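Long-range contacts in 5,10-methylenetetrahydrofolate dehydrogenase (Bombyx mori, PDB 5ZF1), which probably oxidises 5,10-methylenetetrahydrofolate to 5,10-methenyltetrahydrofolate, using a nicotinamide cofactor such as NADP+, in one-carbon metabolism: residues P33-I38 / G93-L98; D155-N160 / G189-V194; I237-I242 / V255-Y260. All blocks are in the same frame, centred on the assembly; numbering follows the deposited sequence. Where two conformers were deposited one is given.

The three contacts illustrate how chemistry follows place in an alpha/beta protein. Contact 1 lies in the catalytic domain, on the far side of the chain's centre from the other two. It is buried, and a regular ladder of backbone bonds holds it, with aliphatic side chains on both sheet faces. Contacts 2 and 3 both reach the six-stranded sheet of the NAD(P)-binding domain, with centres about 21 Å apart. Contact 2, also buried, joins a turn to an edge strand at the subunit interface and mixes backbone bonds with a hydroxyl, a water and intersubunit polar links. Contact 3, only partly buried, depends on one carboxylate where a strand gives way to loop.

Contact 1 of 3, residues P33-I38 / G93-L98; sequences PTIRCI and GILVQL
The carbonyl oxygen of Leu95 is approached by two groups of the neighbouring strand: Ile38 N donates a nearly straight hydrogen bond to Leu95 O (2.9 Å, 175°), and the CA-H of Cys37 adds a weaker contact to the same atom at 3.5 Å. Gly93 O is shared in the same manner by Arg36 N and the CA-H of Ile35. Alternating with these, Arg36 O accepts from Leu95 N at 2.9 Å and Ile38 O from Gln97 N at 3.0 Å, which completes a parallel ladder; the bond from Gly93 N to Thr34 O at its start is weak. The short strand axes run 4.7 Å apart at an angle of 18°.

On the face bearing Ile35, Cys37 and Leu95, Gly93 offers no side chain beside Ile35. With CG1 anti to the backbone N (chi1 -179°) and the chain extended beyond it, Ile35 instead slants across to Leu95, its CD1 meeting Leu95 CD1 at 3.6 Å. The other face carries Ile38 beside Val96, a looser pairing with CB to CG2 at 4.4 Å. Arg36 also starts from this face but bends away, and its NH1 returns to Ile35 O from above the carbonyl plane.

Strand 34-40 is the middle of a three-stranded parallel sheet, bonded to strand 63-69 along its other edge. Helix 75-87 packs on Ile38 and Ile94, while helix 277-298 covers Ile35 and Leu95 and helix 44-60, whose Lys53 binds Gln97 OE1, closes over Leu95 and Gln97.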
ATOM      1  N   PRO B  33     -20.880  10.164  18.945  1.00 24.15           N
ATOM      2  CA  PRO B  33     -19.612  10.516  18.289  1.00 23.60           C
ATOM      3  C   PRO B  33     -19.569  11.985  17.914  1.00 25.37           C
ATOM      4  O   PRO B  33     -20.573  12.564  17.496  1.00 26.54           O
ATOM      5  CB  PRO B  33     -19.604   9.626  17.036  1.00 22.68           C
ATOM      6  CG  PRO B  33     -20.560   8.542  17.298  1.00 23.55           C
ATOM      7  CD  PRO B  33     -21.626   9.134  18.212  1.00 22.62           C
ATOM      8  N   THR B  34     -18.381  12.581  18.032  1.00 23.30           N
ATOM      9  CA  THR B  34     -18.169  13.991  17.730  1.00 23.68           C
ATOM     10  C   THR B  34     -17.096  14.140  16.663  1.00 28.77           C
ATOM     11  O   THR B  34     -16.085  13.433  16.695  1.00 25.84           O
ATOM     12  CB  THR B  34     -17.744  14.760  18.977  1.00 28.99           C
ATOM     13  OG1 THR B  34     -16.523  14.205  19.478  1.00 28.60           O
ATOM     14  CG2 THR B  34     -18.829  14.663  20.060  1.00 27.45           C
ATOM     15  N   ILE B  35     -17.320  15.069  15.734  1.00 24.76           N
ATOM     16  CA  ILE B  35     -16.373  15.381  14.670  1.00 22.75           C
ATOM     17  C   ILE B  35     -16.147  16.888  14.616  1.00 28.96           C
ATOM     18  O   ILE B  35     -17.079  17.684  14.793  1.00 26.03           O
ATOM     19  CB  ILE B  35     -16.844  14.836  13.302  1.00 26.03           C
ATOM     20  CG1 ILE B  35     -15.822  15.169  12.213  1.00 31.98           C
ATOM     21  CG2 ILE B  35     -18.208  15.365  12.915  1.00 29.74           C
ATOM     22  CD1 ILE B  35     -16.159  14.580  10.870  1.00 36.05           C
ATOM     23  N   ARG B  36     -14.898  17.276  14.384  1.00 25.21           N
ATOM     24  CA  ARG B  36     -14.519  18.666  14.163  1.00 26.92           C
ATOM     25  C   ARG B  36     -13.925  18.763  12.771  1.00 32.76           C
ATOM     26  O   ARG B  36     -12.989  18.027  12.442  1.00 30.60           O
ATOM     27  CB  ARG B  36     -13.514  19.135  15.211  1.00 30.67           C
ATOM     28  CG  ARG B  36     -13.998  18.963  16.640  1.00 32.45           C
ATOM     29  CD  ARG B  36     -15.121  19.953  16.971  1.00 38.96           C
ATOM     30  NE  ARG B  36     -15.613  19.770  18.337  1.00 37.59           N
ATOM     31  CZ  ARG B  36     -16.736  19.135  18.655  1.00 38.43           C
ATOM     32  NH1 ARG B  36     -17.514  18.622  17.709  1.00 34.45           N
ATOM     33  NH2 ARG B  36     -17.085  19.020  19.928  1.00 39.68           N
ATOM     34  N   CYS B  37     -14.477  19.647  11.949  1.00 28.46           N
ATOM     35  CA  CYS B  37     -14.010  19.858  10.584  0.80 29.59           C
ATOM     36  C   CYS B  37     -13.333  21.219  10.501  1.00 36.34           C
ATOM     37  O   CYS B  37     -13.985  22.249  10.714  1.00 35.76           O
ATOM     38  CB  CYS B  37     -15.168  19.776   9.587  0.80 33.66           C
ATOM     39  SG  CYS B  37     -16.082  18.209   9.601  0.80 35.11           S
ATOM     40  N   ILE B  38     -12.039  21.224  10.178  1.00 29.22           N
ATOM     41  CA  ILE B  38     -11.278  22.461  10.055  1.00 34.22           C
ATOM     42  C   ILE B  38     -11.350  22.929   8.612  1.00 31.41           C
ATOM     43  O   ILE B  38     -11.066  22.161   7.682  1.00 32.18           O
ATOM     44  CB  ILE B  38      -9.822  22.266  10.504  1.00 32.49           C
ATOM     45  CG1 ILE B  38      -9.768  21.953  11.992  1.00 33.15           C
ATOM     46  CG2 ILE B  38      -9.002  23.511  10.196  1.00 41.62           C
ATOM     47  CD1 ILE B  38      -8.374  21.622  12.492  1.00 36.21           C
ATOM     48  N   GLY B  93     -13.333  12.706  16.383  1.00 23.11           N
ATOM     49  CA  GLY B  93     -12.853  12.700  15.015  1.00 24.93           C
ATOM     50  C   GLY B  93     -12.420  14.070  14.556  1.00 28.87           C
ATOM     51  O   GLY B  93     -13.037  15.075  14.913  1.00 28.16           O
ATOM     52  N   ILE B  94     -11.352  14.126  13.769  1.00 22.73           N
ATOM     53  CA  ILE B  94     -10.816  15.374  13.249  1.00 25.36           C
ATOM     54  C   ILE B  94     -10.667  15.234  11.745  1.00 30.06           C
ATOM     55  O   ILE B  94     -10.074  14.261  11.266  1.00 25.54           O
ATOM     56  CB  ILE B  94      -9.456  15.732  13.873  1.00 24.19           C
ATOM     57  CG1 ILE B  94      -9.576  15.916  15.387  1.00 29.60           C
ATOM     58  CG2 ILE B  94      -8.889  16.985  13.194  1.00 23.16           C
ATOM     59  CD1 ILE B  94      -8.272  15.651  16.156  1.00 29.95           C
ATOM     60  N   LEU B  95     -11.204  16.202  11.008  1.00 21.31           N
ATOM     61  CA  LEU B  95     -11.043  16.294   9.564  1.00 24.67           C
ATOM     62  C   LEU B  95     -10.468  17.655   9.212  1.00 31.44           C
ATOM     63  O   LEU B  95     -10.836  18.664   9.818  1.00 30.12           O
ATOM     64  CB  LEU B  95     -12.373  16.136   8.823  1.00 30.87           C
ATOM     65  CG  LEU B  95     -13.096  14.810   8.634  1.00 36.71           C
ATOM     66  CD1 LEU B  95     -14.322  15.047   7.751  1.00 37.73           C
ATOM     67  CD2 LEU B  95     -12.182  13.752   8.018  1.00 31.67           C
ATOM     68  N   VAL B  96      -9.583  17.685   8.226  1.00 29.38           N
ATOM     69  CA  VAL B  96      -9.147  18.935   7.608  1.00 29.13           C
ATOM     70  C   VAL B  96      -9.653  18.933   6.174  1.00 30.44           C
ATOM     71  O   VAL B  96      -9.341  18.021   5.397  1.00 32.02           O
ATOM     72  CB  VAL B  96      -7.620  19.101   7.677  1.00 28.23           C
ATOM     73  CG1 VAL B  96      -7.195  20.416   7.028  1.00 30.82           C
ATOM     74  CG2 VAL B  96      -7.167  19.067   9.125  1.00 28.15           C
ATOM     75  N   GLN B  97     -10.462  19.931   5.825  1.00 34.15           N
ATOM     76  CA  GLN B  97     -10.974  20.031   4.462  1.00 40.47           C
ATOM     77  C   GLN B  97      -9.817  20.239   3.489  1.00 53.89           C
ATOM     78  O   GLN B  97      -8.961  21.106   3.700  1.00 43.05           O
ATOM     79  CB  GLN B  97     -11.980  21.177   4.352  1.00 44.28           C
ATOM     80  CG  GLN B  97     -12.599  21.356   2.972  1.00 53.79           C
ATOM     81  CD  GLN B  97     -13.428  20.161   2.550  1.00 51.12           C
ATOM     82  OE1 GLN B  97     -14.273  19.684   3.304  1.00 49.91           O
ATOM     83  NE2 GLN B  97     -13.201  19.679   1.334  1.00 54.15           N
ATOM     84  N   LEU B  98      -9.821  19.467   2.397  1.00 53.27           N
ATOM     85  CA  LEU B  98      -8.607  19.250   1.617  1.00 60.59           C
ATOM     86  C   LEU B  98      -8.429  20.143   0.390  1.00 68.52           C
ATOM     87  O   LEU B  98      -8.014  19.658  -0.671  1.00 75.49           O
ATOM     88  CB  LEU B  98      -8.530  17.785   1.183  1.00 66.06           C
ATOM     89  CG  LEU B  98      -7.086  17.326   1.025  1.00 56.58           C
ATOM     90  CD1 LEU B  98      -6.313  17.749   2.263  1.00 58.69           C
ATOM     91  CD2 LEU B  98      -7.005  15.830   0.801  1.00 58.57           C
TER

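Contact 2 of 3, residues D155-N160 / G189-V194. With EDO (1,2-ethanediol), chain I.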
ATOM      1  N   ASP B 155     -19.647  -9.306  -7.900  1.00 16.01           N
ATOM      2  CA  ASP B 155     -18.650 -10.315  -7.580  1.00 17.45           C
ATOM      3  C   ASP B 155     -17.250  -9.770  -7.821  1.00 19.57           C
ATOM      4  O   ASP B 155     -16.936  -9.308  -8.924  1.00 21.87           O
ATOM      5  CB  ASP B 155     -18.899 -11.555  -8.417  1.00 21.37           C
ATOM      6  CG  ASP B 155     -20.236 -12.154  -8.090  1.00 19.02           C
ATOM      7  OD1 ASP B 155     -20.355 -12.568  -6.933  1.00 21.52           O
ATOM      8  OD2 ASP B 155     -21.143 -12.143  -8.940  1.00 26.02           O
ATOM      9  N   THR B 156     -16.419  -9.821  -6.783  1.00 18.57           N
ATOM     10  CA  THR B 156     -15.013  -9.432  -6.870  1.00 15.34           C
ATOM     11  C   THR B 156     -14.061 -10.611  -6.769  1.00 16.89           C
ATOM     12  O   THR B 156     -12.990 -10.582  -7.366  1.00 18.44           O
ATOM     13  CB  THR B 156     -14.670  -8.430  -5.752  1.00 17.00           C
ATOM     14  OG1 THR B 156     -14.982  -8.990  -4.460  1.00 20.37           O
ATOM     15  CG2 THR B 156     -15.444  -7.121  -5.942  1.00 18.58           C
ATOM     16  N   PHE B 157     -14.438 -11.661  -6.028  1.00 17.41           N
ATOM     17  CA  PHE B 157     -13.513 -12.752  -5.737  1.00 14.56           C
ATOM     18  C   PHE B 157     -13.048 -13.453  -7.011  1.00 16.21           C
ATOM     19  O   PHE B 157     -13.856 -14.061  -7.722  1.00 18.35           O
ATOM     20  CB  PHE B 157     -14.215 -13.749  -4.797  1.00 14.85           C
ATOM     21  CG  PHE B 157     -13.305 -14.772  -4.233  1.00 14.53           C
ATOM     22  CD1 PHE B 157     -12.936 -15.879  -4.989  1.00 12.76           C
ATOM     23  CD2 PHE B 157     -12.852 -14.659  -2.918  1.00 18.96           C
ATOM     24  CE1 PHE B 157     -12.081 -16.827  -4.477  1.00 14.79           C
ATOM     25  CE2 PHE B 157     -12.010 -15.615  -2.396  1.00 20.35           C
ATOM     26  CZ  PHE B 157     -11.624 -16.690  -3.175  1.00 15.76           C
ATOM     27  N   GLY B 158     -11.747 -13.353  -7.318  1.00 15.69           N
ATOM     28  CA  GLY B 158     -11.218 -13.938  -8.529  1.00 15.24           C
ATOM     29  C   GLY B 158     -11.615 -13.235  -9.813  1.00 16.18           C
ATOM     30  O   GLY B 158     -11.325 -13.757 -10.888  1.00 19.30           O
ATOM     31  N   ARG B 159     -12.255 -12.065  -9.735  1.00 16.74           N
ATOM     32  CA  ARG B 159     -12.645 -11.346 -10.941  1.00 12.00           C
ATOM     33  C   ARG B 159     -11.546 -10.357 -11.325  1.00 16.89           C
ATOM     34  O   ARG B 159     -10.749  -9.946 -10.488  1.00 17.43           O
ATOM     35  CB  ARG B 159     -13.970 -10.613 -10.747  1.00 16.84           C
ATOM     36  CG  ARG B 159     -15.233 -11.479 -11.093  1.00 15.93           C
ATOM     37  CD  ARG B 159     -15.312 -12.710 -10.214  1.00 21.50           C
ATOM     38  NE  ARG B 159     -16.460 -13.548 -10.590  1.00 16.09           N
ATOM     39  CZ  ARG B 159     -16.959 -14.490  -9.806  1.00 21.91           C
ATOM     40  NH1 ARG B 159     -16.430 -14.693  -8.609  1.00 19.83           N
ATOM     41  NH2 ARG B 159     -18.014 -15.190 -10.212  1.00 17.21           N
ATOM     42  N   ASN B 160     -11.548  -9.969 -12.596  1.00 16.01           N
ATOM     43  CA  ASN B 160     -10.578  -9.002 -13.138  1.00 16.54           C
ATOM     44  C   ASN B 160     -11.073  -7.583 -12.882  1.00 14.98           C
ATOM     45  O   ASN B 160     -12.109  -7.177 -13.422  1.00 18.03           O
ATOM     46  CB  ASN B 160     -10.406  -9.221 -14.643  1.00 16.19           C
ATOM     47  CG  ASN B 160      -9.658 -10.488 -14.984  1.00 22.61           C
ATOM     48  OD1 ASN B 160      -9.119 -11.174 -14.118  1.00 21.01           O
ATOM     49  ND2 ASN B 160      -9.618 -10.806 -16.275  1.00 26.25           N
ATOM     50  N   GLY B 189     -11.909  -7.866   2.644  1.00 55.43           N
ATOM     51  CA  GLY B 189     -11.267  -8.710   1.656  1.00 50.99           C
ATOM     52  C   GLY B 189     -12.076  -9.068   0.433  1.00 34.39           C
ATOM     53  O   GLY B 189     -12.948  -9.944   0.463  1.00 42.75           O
ATOM     54  N   MET B 190     -11.726  -8.431  -0.678  1.00 37.75           N
ATOM     55  CA  MET B 190     -12.454  -8.610  -1.922  0.61 25.66           C
ATOM     56  C   MET B 190     -11.806  -9.606  -2.872  1.00 21.13           C
ATOM     57  O   MET B 190     -12.518 -10.207  -3.685  1.00 20.12           O
ATOM     58  CB  MET B 190     -12.612  -7.254  -2.613  0.61 23.25           C
ATOM     59  CG  MET B 190     -12.827  -6.143  -1.617  0.61 27.13           C
ATOM     60  SD  MET B 190     -13.792  -4.819  -2.338  0.61 24.41           S
ATOM     61  CE  MET B 190     -15.452  -5.470  -2.217  0.61 32.29           C
ATOM     62  N   ASP B 191     -10.485  -9.791  -2.805  1.00 17.18           N
ATOM     63  CA  ASP B 191      -9.809 -10.887  -3.507  1.00 16.91           C
ATOM     64  C   ASP B 191      -9.972 -10.808  -5.024  1.00 16.45           C
ATOM     65  O   ASP B 191      -9.913 -11.816  -5.717  1.00 17.79           O
ATOM     66  CB  ASP B 191     -10.298 -12.257  -2.982  1.00 15.60           C
ATOM     67  CG  ASP B 191      -9.693 -12.608  -1.631  1.00 21.69           C
ATOM     68  OD1 ASP B 191      -8.454 -12.738  -1.579  1.00 20.87           O
ATOM     69  OD2 ASP B 191     -10.435 -12.746  -0.616  1.00 22.97           O
ATOM     70  N   ALA B 192     -10.125  -9.610  -5.570  1.00 17.44           N
ATOM     71  CA  ALA B 192     -10.072  -9.457  -7.017  1.00 15.88           C
ATOM     72  C   ALA B 192      -8.625  -9.481  -7.512  1.00 17.00           C
ATOM     73  O   ALA B 192      -7.680  -9.244  -6.754  1.00 17.75           O
ATOM     74  CB  ALA B 192     -10.736  -8.149  -7.447  1.00 15.02           C
ATOM     75  N   THR B 193      -8.470  -9.758  -8.809  1.00 14.86           N
ATOM     76  CA  THR B 193      -7.201  -9.611  -9.524  1.00 13.84           C
ATOM     77  C   THR B 193      -7.186  -8.193 -10.093  1.00 17.62           C
ATOM     78  O   THR B 193      -7.966  -7.886 -10.987  1.00 16.29           O
ATOM     79  CB  THR B 193      -7.105 -10.640 -10.650  1.00 14.08           C
ATOM     80  OG1 THR B 193      -7.245 -11.962 -10.109  1.00 18.62           O
ATOM     81  CG2 THR B 193      -5.745 -10.530 -11.375  1.00 16.22           C
ATOM     82  N   VAL B 194      -6.289  -7.332  -9.608  1.00 15.82           N
ATOM     83  CA  VAL B 194      -6.410  -5.889  -9.839  1.00 13.82           C
ATOM     84  C   VAL B 194      -5.290  -5.445 -10.758  1.00 15.42           C
ATOM     85  O   VAL B 194      -4.132  -5.785 -10.519  1.00 15.83           O
ATOM     86  CB  VAL B 194      -6.338  -5.104  -8.519  1.00 18.79           C
ATOM     87  CG1 VAL B 194      -6.365  -3.609  -8.776  1.00 15.59           C
ATOM     88  CG2 VAL B 194      -7.501  -5.469  -7.607  1.00 14.56           C
TER
HETATM   89  C1  EDO I 405     -17.058  -9.648  -1.298  0.84 40.46           C
HETATM   90  O1  EDO I 405     -16.832  -8.771  -2.418  0.84 34.27           O
HETATM   91  C2  EDO I 405     -15.812 -10.477  -0.996  0.84 43.06           C
HETATM   92  O2  EDO I 405     -15.752 -11.627  -1.851  0.84 30.37           O
HETATM   93  O   HOH W   1      -8.846 -12.846 -11.956  1.00 17.79           O
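Thr156 sets OG1 between its backbone N and carbonyl carbon (chi1 57°), and from there the hydroxyl donates to Met190 O at 2.9 Å, tilted out of the carbonyl plane. Thr156 OG1 in turn accepts from O1 of a bound 1,2-ethanediol, probably a crystallisation additive. Phe157 takes the extended choice, CG opposite the backbone N at chi1 -170°, and its ring comes to lie alongside Asp191, with CD2 3.5 Å from Asp191 CB and the ring plane well inclined to the carboxylate.

Thr156 and Phe157 open a type II turn that runs to Arg159, in which Gly158 supplies the positive phi. The turn presents Gly158 N to Asp191 O, a straight bond of 2.9 Å (173°) although the donor sits above the carbonyl plane. Arg159 curls back over the turn: its NH1 reaches Phe157 O at 2.8 Å in the carbonyl plane, and Asp155 CB covers one guanidinium face. Thr193 N then bonds to Arg159 O at 2.8 Å. A water ties the start of the pairing together, donating to Gly158 O and to Asn160 OD1 while accepting from Thr193 OG1 at 2.6 Å.

Polar ends continue into the second subunit, where Arg166 forms a salt bridge with Asp191 and Thr201 bonds to Thr193 OG1; Asn160 ND2 turns to Asn212 O of its own chain. Asn160 and Thr193 pair as strands 160-164 and 193-197 begin, neighbouring parallel strands of a Rossmann-type nucleotide-binding sheet that runs on across the interface where Val194 pairs antiparallel with a strand of the second subunit.

Contact 3 of 3, residues I237-I242 / V255-Y260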
ATOM      1  N   ILE B 237     -19.145  -0.823 -14.095  1.00 22.03           N
ATOM      2  CA  ILE B 237     -18.415   0.421 -14.321  1.00 20.19           C
ATOM      3  C   ILE B 237     -18.771   1.390 -13.207  1.00 23.19           C
ATOM      4  O   ILE B 237     -19.936   1.779 -13.063  1.00 24.57           O
ATOM      5  CB  ILE B 237     -18.746   1.028 -15.693  1.00 21.92           C
ATOM      6  CG1 ILE B 237     -18.648  -0.027 -16.801  1.00 24.71           C
ATOM      7  CG2 ILE B 237     -17.887   2.294 -15.955  1.00 24.93           C
ATOM      8  CD1 ILE B 237     -17.251  -0.462 -17.132  1.00 25.07           C
ATOM      9  N   ILE B 238     -17.772   1.805 -12.431  1.00 21.35           N
ATOM     10  CA  ILE B 238     -17.964   2.803 -11.384  1.00 20.43           C
ATOM     11  C   ILE B 238     -17.084   4.005 -11.696  1.00 21.44           C
ATOM     12  O   ILE B 238     -15.851   3.882 -11.745  1.00 20.13           O
ATOM     13  CB  ILE B 238     -17.645   2.248  -9.994  1.00 24.09           C
ATOM     14  CG1 ILE B 238     -18.661   1.154  -9.646  1.00 26.61           C
ATOM     15  CG2 ILE B 238     -17.656   3.384  -8.953  1.00 25.44           C
ATOM     16  CD1 ILE B 238     -18.295   0.326  -8.440  1.00 30.29           C
ATOM     17  N   ASP B 239     -17.723   5.158 -11.908  1.00 20.41           N
ATOM     18  CA  ASP B 239     -17.049   6.438 -12.090  1.00 24.04           C
ATOM     19  C   ASP B 239     -16.978   7.157 -10.746  1.00 23.14           C
ATOM     20  O   ASP B 239     -18.004   7.568 -10.198  1.00 21.34           O
ATOM     21  CB  ASP B 239     -17.786   7.262 -13.150  1.00 22.53           C
ATOM     22  CG  ASP B 239     -17.017   8.493 -13.580  1.00 32.95           C
ATOM     23  OD1 ASP B 239     -15.978   8.797 -12.966  1.00 26.35           O
ATOM     24  OD2 ASP B 239     -17.455   9.154 -14.555  1.00 33.65           O
ATOM     25  N   VAL B 240     -15.759   7.325 -10.217  1.00 22.13           N
ATOM     26  CA  VAL B 240     -15.607   7.916  -8.888  1.00 19.63           C
ATOM     27  C   VAL B 240     -15.958   9.404  -8.914  1.00 32.64           C
ATOM     28  O   VAL B 240     -16.374   9.970  -7.893  1.00 33.18           O
ATOM     29  CB  VAL B 240     -14.180   7.659  -8.355  1.00 21.58           C
ATOM     30  CG1 VAL B 240     -13.998   8.265  -6.984  1.00 26.89           C
ATOM     31  CG2 VAL B 240     -13.915   6.159  -8.294  1.00 30.19           C
ATOM     32  N   GLY B 241     -15.846  10.047 -10.073  1.00 28.27           N
ATOM     33  CA  GLY B 241     -16.212  11.444 -10.197  1.00 34.99           C
ATOM     34  C   GLY B 241     -15.114  12.422  -9.845  1.00 36.32           C
ATOM     35  O   GLY B 241     -15.416  13.570  -9.500  1.00 39.17           O
ATOM     36  N   ILE B 242     -13.856  11.992  -9.886  1.00 35.61           N
ATOM     37  CA  ILE B 242     -12.713  12.881  -9.700  1.00 38.20           C
ATOM     38  C   ILE B 242     -12.427  13.557 -11.032  1.00 37.19           C
ATOM     39  O   ILE B 242     -12.691  13.000 -12.100  1.00 41.18           O
ATOM     40  CB  ILE B 242     -11.483  12.104  -9.178  1.00 38.76           C
ATOM     41  CG1 ILE B 242     -11.841  11.237  -7.963  1.00 39.65           C
ATOM     42  CG2 ILE B 242     -10.345  13.054  -8.813  1.00 37.35           C
ATOM     43  CD1 ILE B 242     -12.626  11.961  -6.879  1.00 43.72           C
ATOM     44  N   VAL B 255     -16.497  16.496 -14.026  1.00 60.21           N
ATOM     45  CA  VAL B 255     -16.970  15.901 -15.267  1.00 59.29           C
ATOM     46  C   VAL B 255     -17.206  14.408 -15.039  1.00 63.32           C
ATOM     47  O   VAL B 255     -17.017  13.889 -13.936  1.00 59.02           O
ATOM     48  CB  VAL B 255     -15.985  16.123 -16.432  1.00 58.00           C
ATOM     49  N   GLY B 256     -17.634  13.731 -16.102  1.00 57.47           N
ATOM     50  CA  GLY B 256     -17.821  12.294 -16.075  1.00 43.85           C
ATOM     51  C   GLY B 256     -16.851  11.616 -17.029  1.00 51.79           C
ATOM     52  O   GLY B 256     -16.507  12.162 -18.079  1.00 55.66           O
ATOM     53  N   ASP B 257     -16.425  10.410 -16.653  1.00 44.39           N
ATOM     54  CA  ASP B 257     -15.371   9.694 -17.361  1.00 40.52           C
ATOM     55  C   ASP B 257     -15.899   8.591 -18.264  1.00 38.57           C
ATOM     56  O   ASP B 257     -15.107   7.783 -18.758  1.00 37.35           O
ATOM     57  CB  ASP B 257     -14.389   9.084 -16.362  1.00 36.44           C
ATOM     58  CG  ASP B 257     -13.386  10.085 -15.848  1.00 47.60           C
ATOM     59  OD1 ASP B 257     -13.170  11.107 -16.532  1.00 50.17           O
ATOM     60  OD2 ASP B 257     -12.810   9.839 -14.765  1.00 50.56           O
ATOM     61  N   VAL B 258     -17.212   8.522 -18.476  1.00 30.78           N
ATOM     62  CA  VAL B 258     -17.842   7.392 -19.145  1.00 34.12           C
ATOM     63  C   VAL B 258     -18.786   7.910 -20.220  1.00 35.30           C
ATOM     64  O   VAL B 258     -19.542   8.864 -19.997  1.00 38.07           O
ATOM     65  CB  VAL B 258     -18.596   6.489 -18.143  1.00 35.77           C
ATOM     66  CG1 VAL B 258     -19.196   5.271 -18.850  1.00 30.78           C
ATOM     67  CG2 VAL B 258     -17.662   6.041 -17.032  1.00 26.32           C
ATOM     68  N   ASP B 259     -18.738   7.280 -21.391  1.00 31.79           N
ATOM     69  CA  ASP B 259     -19.727   7.521 -22.437  1.00 42.02           C
ATOM     70  C   ASP B 259     -20.995   6.802 -21.996  1.00 40.24           C
ATOM     71  O   ASP B 259     -21.289   5.677 -22.409  1.00 45.50           O
ATOM     72  CB  ASP B 259     -19.214   7.033 -23.787  1.00 42.79           C
ATOM     73  CG  ASP B 259     -20.180   7.317 -24.927  1.00 57.15           C
ATOM     74  OD1 ASP B 259     -21.335   7.720 -24.668  1.00 51.37           O
ATOM     75  OD2 ASP B 259     -19.770   7.144 -26.094  1.00 57.40           O
ATOM     76  N   TYR B 260     -21.758   7.481 -21.132  1.00 38.95           N
ATOM     77  CA  TYR B 260     -22.837   6.818 -20.403  1.00 41.93           C
ATOM     78  C   TYR B 260     -23.856   6.195 -21.348  1.00 45.95           C
ATOM     79  O   TYR B 260     -24.238   5.034 -21.177  1.00 43.09           O
ATOM     80  CB  TYR B 260     -23.513   7.801 -19.450  1.00 43.95           C
ATOM     81  CG  TYR B 260     -24.587   7.159 -18.600  1.00 43.91           C
ATOM     82  CD1 TYR B 260     -25.921   7.209 -18.977  1.00 49.13           C
ATOM     83  CD2 TYR B 260     -24.263   6.489 -17.426  1.00 45.45           C
ATOM     84  CE1 TYR B 260     -26.907   6.617 -18.206  1.00 51.01           C
ATOM     85  CE2 TYR B 260     -25.237   5.891 -16.651  1.00 43.61           C
ATOM     86  CZ  TYR B 260     -26.559   5.960 -17.043  1.00 54.92           C
ATOM     87  OH  TYR B 260     -27.536   5.369 -16.277  1.00 54.72           O
TER
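Hydrogen bonding across the contact centres on the carboxylate of Asp239, which meets the backbone of Asp257. Asp257 N donates to Asp239 OD2 at 2.7 Å, almost straight (175°), arriving on the syn side and somewhat out of the carboxylate plane; the CA of Gly256 packs against the same oxygen at 3.5 Å. The other oxygen serves its own segment: Gly241 N reaches Asp239 OD1 at 3.2 Å from above the carboxylate plane, which makes an Asx turn. A chi1 of -170° swings the carboxylate away from the backbone N, to where its two oxygens face different partners, the bend after the strand and the returning loop. Replacing Asp239 by an alanine would probably leave Asp257 N without its acceptor and remove the side-chain clasp on Gly241 N, setting the two loop ends free to shift against each other.

This is the carboxyl end of a strand in the parallel sheet of a Rossmann-type domain, where chains leave the sheet and turn into loops. Strand 236-239 runs between strands 215-218 and 269-270, and the return through Val255-Tyr260 leads to helix 260-263, with Asp259 at its N-cap.

Electrostatically the pair is less comfortable. Asp239 OD1 and Asp257 OD2 come within 3.8 Å; their side chains cross at about a right angle, yet the carboxylate planes are only 14° apart. The two like charges would be expected to repel, and the N-H groups of Asp257 and Gly241 that donate to the Asp239 carboxylate probably ease part of that cost.

Apolar contact is confined to one small patch. Ile237 CG2 touches Val258 CG2 at 3.9 Å, the two side chains slanting past one another, and Ile270 of the adjoining strand packs against both.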